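GP37 (Pseudomonas phage phikz, PDB 5FT0) probably inhibits the host ribonuclease RNase E and so blocks RNA turnover by the bacterial RNA degradosome during phage infection. Local coordinates at residues S76-I79 with A80-K84; C98-D101 with E102-S105; D116-G119 with G120-L123; E175-L178 with A179-Y183. All coordinates share one frame; numbering follows the deposited sequence.

Contact 1: residues S76-I79 with A80-K84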
loop_
_atom_site.group_PDB
_atom_site.type_symbol
_atom_site.label_atom_id
_atom_site.label_comp_id
_atom_site.label_asym_id
_atom_site.label_seq_id
_atom_site.Cartn_x
_atom_site.Cartn_y
_atom_site.Cartn_z
ATOM N N SER A 76 13.136 9.975 22.012
ATOM C CA SER A 76 12.583 11.237 21.528
ATOM C C SER A 76 11.594 11.018 20.390
ATOM O O SER A 76 10.648 11.800 20.234
ATOM C CB SER A 76 13.708 12.174 21.084
ATOM O OG SER A 76 14.229 11.787 19.824
ATOM N N ARG A 77 11.795 9.972 19.583
ATOM C CA ARG A 77 10.821 9.649 18.544
ATOM C C ARG A 77 9.561 9.035 19.144
ATOM O O ARG A 77 8.453 9.269 18.645
ATOM C CB ARG A 77 11.434 8.703 17.508
ATOM C CG ARG A 77 12.669 9.244 16.774
ATOM C CD ARG A 77 12.395 10.563 16.062
ATOM N NE ARG A 77 11.365 10.444 15.028
ATOM C CZ ARG A 77 11.613 10.268 13.735
ATOM N NH1 ARG A 77 12.863 10.182 13.302
ATOM N NH2 ARG A 77 10.610 10.180 12.871
ATOM N N ILE A 78 9.705 8.239 20.206
ATOM C CA ILE A 78 8.532 7.659 20.855
ATOM C C ILE A 78 7.717 8.744 21.550
ATOM O O ILE A 78 6.481 8.749 21.488
ATOM C CB ILE A 78 8.956 6.549 21.834
ATOM C CG1 ILE A 78 9.641 5.404 21.088
ATOM C CG2 ILE A 78 7.755 6.034 22.623
ATOM C CD1 ILE A 78 10.146 4.304 22.001
ATOM N N ILE A 79 8.393 9.678 22.224
ATOM C CA ILE A 79 7.696 10.785 22.873
ATOM C C ILE A 79 6.921 11.599 21.845
ATOM O O ILE A 79 5.723 11.866 22.010
ATOM C CB ILE A 79 8.692 11.663 23.650
ATOM C CG1 ILE A 79 9.329 10.869 24.796
ATOM C CG2 ILE A 79 8.005 12.925 24.165
ATOM C CD1 ILE A 79 10.502 11.572 25.433
ATOM N N ALA A 80 7.593 11.999 20.761
ATOM C CA ALA A 80 6.923 12.764 19.714
ATOM C C ALA A 80 5.767 11.979 19.106
ATOM O O ALA A 80 4.724 12.553 18.776
ATOM C CB ALA A 80 7.927 13.169 18.636
ATOM N N ASP A 81 5.934 10.662 18.960
ATOM C CA ASP A 81 4.876 9.826 18.400
ATOM C C ASP A 81 3.618 9.830 19.260
ATOM O O ASP A 81 2.514 9.623 18.743
ATOM C CB ASP A 81 5.379 8.392 18.229
ATOM C CG ASP A 81 5.684 8.049 16.788
ATOM O OD1 ASP A 81 4.938 8.514 15.900
ATOM O OD2 ASP A 81 6.661 7.311 16.544
ATOM N N ASN A 82 3.755 10.048 20.564
ATOM C CA ASN A 82 2.617 9.955 21.466
ATOM C C ASN A 82 2.012 11.304 21.822
ATOM O O ASN A 82 1.001 11.339 22.532
ATOM C CB ASN A 82 3.022 9.212 22.743
ATOM C CG ASN A 82 3.059 7.710 22.542
ATOM O OD1 ASN A 82 2.040 7.033 22.672
ATOM N ND2 ASN A 82 4.233 7.183 22.204
ATOM N N LEU A 83 2.595 12.406 21.342
ATOM C CA LEU A 83 1.964 13.711 21.508
ATOM C C LEU A 83 0.580 13.743 20.878
ATOM O O LEU A 83 -0.300 14.466 21.358
ATOM C CB LEU A 83 2.839 14.806 20.896
ATOM C CG LEU A 83 4.177 15.065 21.582
ATOM C CD1 LEU A 83 4.981 16.108 20.810
ATOM C CD2 LEU A 83 3.954 15.501 23.022
ATOM N N LYS A 84 0.374 12.969 19.809
ATOM C CA LYS A 84 -0.927 12.896 19.155
ATOM C C LYS A 84 -2.029 12.446 20.101
ATOM O O LYS A 84 -3.200 12.757 19.861
ATOM C CB LYS A 84 -0.865 11.933 17.967
ATOM C CG LYS A 84 -0.316 12.540 16.694
ATOM C CD LYS A 84 -0.021 11.452 15.677
ATOM C CE LYS A 84 1.187 10.634 16.105
ATOM N NZ LYS A 84 1.251 9.317 15.417
HETATM O O HOH W 1 7.805 8.481 13.580
#
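The carbonyl oxygen of I78 is gripped twice by N82: the side-chain amide donates from ND2 at 2.8 Å to I78 O in a nearly straight bond (N-H...O 166°), and the backbone N of N82 adds a weak one. The oxygen lies almost in the amide plane of N82, while ND2 comes in tilted by about 34° from the carbonyl plane. CG of N82 stands beside its own backbone N and anti to the carbonyl carbon (chi1 -79°), which swings the amide back along the helix. There ND2 also runs alongside I78, 3.7 Å from I78 CG2, the two side chains pointing the same way. The other end of this buried amide is held as well, OD1 accepting from the backbone N of H25.

Earlier in the turn the bonding is regular alpha-helical: A80 N to S76 O at 3.1 Å and D81 N to R77 O at 2.9 Å. I79 O takes a bond from N82 N at 3.0 Å and a weak one from L83 N. R77 NH1 bonds Y73 OH, and a water adds a weak link between R77 NH2 and D81 OD2. K84 NZ sits at long salt-bridge range from D81 OD1 and also bonds N108 OD1. I79, A80 and L83 pack on V223 and F225 of strand 220-232. The N82 side chain thus takes over a carbonyl that the backbone alone holds poorly, and ties this part of the helix to H25 through both ends of one amide.

Contact 2: residues C98-D101 with E102-S105. With K (potassium ion), chain D.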
loop_
_atom_site.group_PDB
_atom_site.type_symbol
_atom_site.label_atom_id
_atom_site.label_comp_id
_atom_site.label_asym_id
_atom_site.label_seq_id
_atom_site.Cartn_x
_atom_site.Cartn_y
_atom_site.Cartn_z
ATOM N N CYS A 98 -13.826 15.489 12.407
ATOM C CA CYS A 98 -15.282 15.423 12.464
ATOM C C CYS A 98 -15.947 16.635 11.822
ATOM O O CYS A 98 -17.148 16.589 11.539
ATOM C CB CYS A 98 -15.749 15.283 13.914
ATOM S SG CYS A 98 -15.177 13.779 14.741
ATOM N N GLY A 99 -15.201 17.715 11.593
ATOM C CA GLY A 99 -15.721 18.905 10.954
ATOM C C GLY A 99 -15.813 18.843 9.447
ATOM O O GLY A 99 -16.147 19.846 8.812
ATOM N N ASN A 100 -15.520 17.690 8.851
ATOM C CA ASN A 100 -15.595 17.522 7.404
ATOM C C ASN A 100 -15.855 16.053 7.119
ATOM O O ASN A 100 -15.032 15.199 7.464
ATOM C CB ASN A 100 -14.304 17.986 6.723
ATOM C CG ASN A 100 -14.440 18.092 5.212
ATOM O OD1 ASN A 100 -15.204 17.354 4.586
ATOM N ND2 ASN A 100 -13.696 19.019 4.618
ATOM N N ASP A 101 -16.997 15.763 6.489
ATOM C CA ASP A 101 -17.347 14.385 6.173
ATOM C C ASP A 101 -16.380 13.758 5.180
ATOM O O ASP A 101 -16.242 12.530 5.162
ATOM C CB ASP A 101 -18.774 14.318 5.626
ATOM C CG ASP A 101 -19.804 14.813 6.624
ATOM O OD1 ASP A 101 -19.707 14.443 7.814
ATOM O OD2 ASP A 101 -20.705 15.578 6.219
ATOM N N GLU A 102 -15.704 14.568 4.365
ATOM C CA GLU A 102 -14.735 14.044 3.412
ATOM C C GLU A 102 -13.372 13.777 4.040
ATOM O O GLU A 102 -12.622 12.946 3.516
ATOM C CB GLU A 102 -14.585 15.006 2.231
ATOM C CG GLU A 102 -15.761 14.971 1.265
ATOM C CD GLU A 102 -15.499 15.755 -0.005
ATOM O OE1 GLU A 102 -14.709 15.277 -0.846
ATOM O OE2 GLU A 102 -16.077 16.851 -0.159
ATOM N N TYR A 103 -13.036 14.459 5.135
ATOM C CA TYR A 103 -11.803 14.168 5.855
ATOM C C TYR A 103 -11.889 12.798 6.518
ATOM O O TYR A 103 -12.831 12.517 7.265
ATOM C CB TYR A 103 -11.534 15.226 6.924
ATOM C CG TYR A 103 -10.969 16.539 6.432
ATOM C CD1 TYR A 103 -10.645 16.734 5.097
ATOM C CD2 TYR A 103 -10.742 17.583 7.320
ATOM C CE1 TYR A 103 -10.125 17.941 4.659
ATOM C CE2 TYR A 103 -10.221 18.785 6.895
ATOM C CZ TYR A 103 -9.914 18.962 5.565
ATOM O OH TYR A 103 -9.394 20.167 5.149
ATOM N N ILE A 104 -10.904 11.946 6.248
ATOM C CA ILE A 104 -10.718 10.719 7.007
ATOM C C ILE A 104 -9.307 10.733 7.577
ATOM O O ILE A 104 -8.405 11.397 7.059
ATOM C CB ILE A 104 -10.954 9.443 6.171
ATOM C CG1 ILE A 104 -9.920 9.333 5.050
ATOM C CG2 ILE A 104 -12.371 9.416 5.620
ATOM C CD1 ILE A 104 -9.706 7.918 4.562
ATOM N N SER A 105 -9.128 9.990 8.665
ATOM C CA SER A 105 -7.847 9.884 9.348
ATOM C C SER A 105 -7.332 8.460 9.222
ATOM O O SER A 105 -8.070 7.503 9.479
ATOM C CB SER A 105 -7.974 10.272 10.823
ATOM O OG SER A 105 -6.785 9.969 11.532
HETATM K K K D . -14.940 12.829 8.981
#
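N100 OD1 accepts the backbone N-H of E102 at 2.8 Å, an Asx turn in which a side-chain oxygen holds the chain as it bends toward strand 103-106. The donor is tilted 32° from the plane of the amide carbonyl. With CG anti to the backbone N (chi1 -168°), the N100 amide folds forward over the residues that follow it. Its ND2 lies 3.7 Å above the centre of the Y103 ring and donates elsewhere, to N169 OD1 of helix 158-187, so both ends of this buried amide have partners. CB of N100 lies over the same ring face, 3.9 Å from the centroid of Y103, as a CH-pi contact; the amide and ring planes are inclined by only 27°.

N100 O and Y103 O are also engaged. The potassium ion is bound by N100 O at 2.8 Å, by Y103 O at 2.7 Å, and by I97 O as a third ligand. A weak bond from Y103 N reaches N100 O as well. The three carbonyls thus turn their oxygens onto one cation, which would offset the repulsion between N100 O and Y103 O. The carboxylate of E102 points away from N100, its OE2 accepting from Q242 NE2.

The ion site therefore joins the C-terminal end of helix 87-98 to strand 103-106, at one margin of the seven-stranded sheet. The Y103 side chain packs between that sheet and the helices, touching V110 and I112 of strand 109-115, V127 of strand 122-132, V96 of helix 87-98 and V165 of helix 158-187.

Contact 3: residues D116-G119 with G120-L123; sequences DGVG and GNKL
D116 stands opposite K122 and N121 on the returning arm of a beta hairpin, D116 CA lying 4.8 Å from K122 CA, where strand 109-115 gives way to the hairpin loop. The reversal is a type I' beta turn from V118 to N121 that returns the chain into strand 122-132. The D116 side chain sets off away from the returning arm. G117 follows with a positive phi (53°), and its bare CA meets L123 CD1 at 4.1 Å. V118 supplies the carbonyl that closes the turn, V118 O accepting from N121 N at 2.9 Å with the donor well above the carbonyl plane. Its CG1 lies between its own backbone N and carbonyl carbon (chi1 66°), on the flank nearer N121. G119 opens the two-residue corner with phi and psi both near +50°, and G120 completes it, again at positive phi.

Beyond the turn, L123 pairs through its backbone with I114 and A115 of strand 109-115. K122 and L123 also join an antiparallel ladder with a strand of the second subunit, carrying the sheet across the interface, and N121 packs on V257 of that subunit. The side chains of V118 and N121 run side by side in the same direction, with V118 CG1 3.5 Å from N121 ND2.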
loop_
_atom_site.group_PDB
_atom_site.type_symbol
_atom_site.label_atom_id
_atom_site.label_comp_id
_atom_site.label_asym_id
_atom_site.label_seq_id
_atom_site.Cartn_x
_atom_site.Cartn_y
_atom_site.Cartn_z
ATOM N N ASP A 116 -9.264 1.645 -1.686
ATOM C CA ASP A 116 -9.016 0.699 -0.605
ATOM C C ASP A 116 -7.853 -0.243 -0.887
ATOM O O ASP A 116 -7.569 -1.112 -0.055
ATOM C CB ASP A 116 -10.283 -0.107 -0.308
ATOM C CG ASP A 116 -11.314 0.697 0.464
ATOM O OD1 ASP A 116 -11.135 0.872 1.688
ATOM O OD2 ASP A 116 -12.297 1.160 -0.152
ATOM N N GLY A 117 -7.194 -0.103 -2.036
ATOM C CA GLY A 117 -5.918 -0.756 -2.292
ATOM C C GLY A 117 -5.928 -2.250 -2.052
ATOM O O GLY A 117 -6.877 -2.960 -2.406
ATOM N N VAL A 118 -4.854 -2.739 -1.436
ATOM C CA VAL A 118 -4.645 -4.162 -1.200
ATOM C C VAL A 118 -4.275 -4.376 0.262
ATOM O O VAL A 118 -3.550 -3.570 0.855
ATOM C CB VAL A 118 -3.558 -4.735 -2.139
ATOM C CG1 VAL A 118 -2.189 -4.131 -1.829
ATOM C CG2 VAL A 118 -3.509 -6.252 -2.046
ATOM N N GLY A 119 -4.801 -5.455 0.846
ATOM C CA GLY A 119 -4.430 -5.910 2.175
ATOM C C GLY A 119 -4.352 -4.857 3.262
ATOM O O GLY A 119 -3.332 -4.747 3.949
ATOM N N GLY A 120 -5.418 -4.080 3.434
ATOM C CA GLY A 120 -5.467 -3.070 4.468
ATOM C C GLY A 120 -4.889 -1.724 4.089
ATOM O O GLY A 120 -5.030 -0.768 4.864
ATOM N N ASN A 121 -4.239 -1.613 2.935
ATOM C CA ASN A 121 -3.733 -0.325 2.488
ATOM C C ASN A 121 -4.885 0.600 2.125
ATOM O O ASN A 121 -5.938 0.164 1.654
ATOM C CB ASN A 121 -2.821 -0.488 1.275
ATOM C CG ASN A 121 -1.559 -1.262 1.586
ATOM O OD1 ASN A 121 -1.087 -1.281 2.723
ATOM N ND2 ASN A 121 -1.003 -1.913 0.568
ATOM N N LYS A 122 -4.676 1.895 2.338
ATOM C CA LYS A 122 -5.632 2.910 1.925
ATOM C C LYS A 122 -4.909 3.954 1.092
ATOM O O LYS A 122 -3.887 4.499 1.521
ATOM C CB LYS A 122 -6.314 3.564 3.131
ATOM C CG LYS A 122 -7.350 2.676 3.805
ATOM C CD LYS A 122 -8.147 3.447 4.846
ATOM N N LEU A 123 -5.428 4.213 -0.104
ATOM C CA LEU A 123 -4.937 5.298 -0.942
ATOM C C LEU A 123 -5.695 6.561 -0.556
ATOM O O LEU A 123 -6.931 6.583 -0.584
ATOM C CB LEU A 123 -5.105 4.968 -2.425
ATOM C CG LEU A 123 -3.976 4.135 -3.048
ATOM C CD1 LEU A 123 -3.847 2.755 -2.409
ATOM C CD2 LEU A 123 -4.167 4.008 -4.549
#

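Contact 4: residues E175-L178 with A179-Y183; sequences ELIL and AYTDY
T181 CB sits 3.3 Å from I177 O and close to L178 O, astride two carbonyls of the preceding turn. One branch, OG1, stands beside the backbone N of T181 and anti to its carbonyl carbon (chi1 -57°), which drops the hydroxyl onto I177 O; OG1 donates to it at 2.7 Å from above the carbonyl plane. T181 N reaches the same oxygen at 2.8 Å within that plane, so I177 O takes two donors from one residue. OG1 also brushes I177 CG2.

This is a mid-helix turn of the long helix 158-187: A179 N bonds E175 O, Y180 N bonds L176 O at 3.2 Å, and D182 N meets L178 O at 2.7 Å, nearly along the C=O axis. Helix 87-98 and strands 206-217 and 220-232 pack around it, with A179 on L89 and A92, and T181 on F213.

On the Y180 flank, L176 CD1 lies 3.6 Å from Y180 CE1, the two side chains side by side. L176 O approaches the ring edge in plane, 3.4 Å from Y180 CD1, and the Y180 ring meets that of F225 with planes about 30° apart.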
loop_
_atom_site.group_PDB
_atom_site.type_symbol
_atom_site.label_atom_id
_atom_site.label_comp_id
_atom_site.label_asym_id
_atom_site.label_seq_id
_atom_site.Cartn_x
_atom_site.Cartn_y
_atom_site.Cartn_z
ATOM N N GLU A 175 -7.111 26.152 15.054
ATOM C CA GLU A 175 -7.073 25.745 16.453
ATOM C C GLU A 175 -6.175 24.533 16.663
ATOM O O GLU A 175 -5.597 24.373 17.746
ATOM C CB GLU A 175 -8.487 25.455 16.957
ATOM C CG GLU A 175 -9.368 26.691 17.072
ATOM C CD GLU A 175 -8.810 27.717 18.045
ATOM O OE1 GLU A 175 -8.432 27.328 19.173
ATOM O OE2 GLU A 175 -8.746 28.912 17.681
ATOM N N LEU A 176 -6.054 23.666 15.653
ATOM C CA LEU A 176 -5.135 22.537 15.755
ATOM C C LEU A 176 -3.694 23.021 15.855
ATOM O O LEU A 176 -2.934 22.579 16.726
ATOM C CB LEU A 176 -5.311 21.607 14.554
ATOM C CG LEU A 176 -4.248 20.519 14.362
ATOM C CD1 LEU A 176 -4.253 19.552 15.534
ATOM C CD2 LEU A 176 -4.472 19.773 13.054
ATOM N N ILE A 177 -3.304 23.940 14.970
ATOM C CA ILE A 177 -1.969 24.527 15.034
ATOM C C ILE A 177 -1.763 25.229 16.368
ATOM O O ILE A 177 -0.715 25.080 17.010
ATOM C CB ILE A 177 -1.753 25.492 13.853
ATOM C CG1 ILE A 177 -1.886 24.746 12.523
ATOM C CG2 ILE A 177 -0.400 26.189 13.963
ATOM C CD1 ILE A 177 -0.965 23.552 12.398
ATOM N N LEU A 178 -2.761 26.001 16.805
ATOM C CA LEU A 178 -2.657 26.735 18.061
ATOM C C LEU A 178 -2.451 25.788 19.237
ATOM O O LEU A 178 -1.620 26.041 20.116
ATOM C CB LEU A 178 -3.915 27.579 18.267
ATOM C CG LEU A 178 -3.758 28.999 18.812
ATOM C CD1 LEU A 178 -3.034 29.879 17.803
ATOM C CD2 LEU A 178 -5.123 29.578 19.157
ATOM N N ALA A 179 -3.201 24.683 19.261
ATOM C CA ALA A 179 -3.082 23.719 20.351
ATOM C C ALA A 179 -1.668 23.158 20.441
ATOM O O ALA A 179 -1.092 23.066 21.531
ATOM C CB ALA A 179 -4.100 22.594 20.162
ATOM N N TYR A 180 -1.092 22.774 19.298
ATOM C CA TYR A 180 0.290 22.308 19.293
ATOM C C TYR A 180 1.246 23.432 19.662
ATOM O O TYR A 180 2.236 23.205 20.369
ATOM C CB TYR A 180 0.646 21.723 17.925
ATOM C CG TYR A 180 0.286 20.266 17.796
ATOM C CD1 TYR A 180 -1.004 19.877 17.463
ATOM C CD2 TYR A 180 1.227 19.278 18.041
ATOM C CE1 TYR A 180 -1.341 18.543 17.358
ATOM C CE2 TYR A 180 0.901 17.942 17.940
ATOM C CZ TYR A 180 -0.387 17.580 17.601
ATOM O OH TYR A 180 -0.717 16.249 17.500
ATOM N N THR A 181 0.964 24.650 19.195
ATOM C CA THR A 181 1.813 25.791 19.526
ATOM C C THR A 181 1.802 26.063 21.026
ATOM O O THR A 181 2.856 26.265 21.639
ATOM C CB THR A 181 1.352 27.026 18.753
ATOM O OG1 THR A 181 1.374 26.746 17.347
ATOM C CG2 THR A 181 2.262 28.209 19.046
ATOM N N ASP A 182 0.614 26.061 21.633
ATOM C CA ASP A 182 0.517 26.303 23.068
ATOM C C ASP A 182 1.137 25.162 23.865
ATOM O O ASP A 182 1.848 25.396 24.848
ATOM C CB ASP A 182 -0.944 26.509 23.471
ATOM C CG ASP A 182 -1.511 27.813 22.951
ATOM O OD1 ASP A 182 -0.716 28.706 22.588
ATOM O OD2 ASP A 182 -2.751 27.947 22.915
ATOM N N TYR A 183 0.877 23.917 23.455
ATOM C CA TYR A 183 1.408 22.776 24.197
ATOM C C TYR A 183 2.930 22.814 24.252
ATOM O O TYR A 183 3.528 22.622 25.315
ATOM C CB TYR A 183 0.931 21.462 23.580
ATOM C CG TYR A 183 1.271 20.272 24.445
ATOM C CD1 TYR A 183 0.401 19.840 25.434
ATOM C CD2 TYR A 183 2.474 19.592 24.286
ATOM C CE1 TYR A 183 0.709 18.760 26.237
ATOM C CE2 TYR A 183 2.794 18.509 25.087
ATOM C CZ TYR A 183 1.906 18.097 26.061
ATOM O OH TYR A 183 2.215 17.023 26.866
#

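How the contacts relate
Contacts 1 and 4 are the pair that meet: K84 CA lies 3.7 Å from Y180 OH, and L83 CD2 is 3.8 Å from Y183 CE2, joining L83 and K84 to helix 158-187. Both also pack on F225 of strand 220-232. Contacts 2 and 3 share the seven-stranded sheet without touching, their nearest atoms about 5 Å apart; contact 2 carries two of the three potassium ligands, whereas contact 3 reaches the second subunit. Contacts 3 and 4 lie on opposite sides of the chain's centre, their own centres 31 Å apart. The bound arginine is about 13 Å from the side chains of S76 in contact 1 and T181 in contact 4.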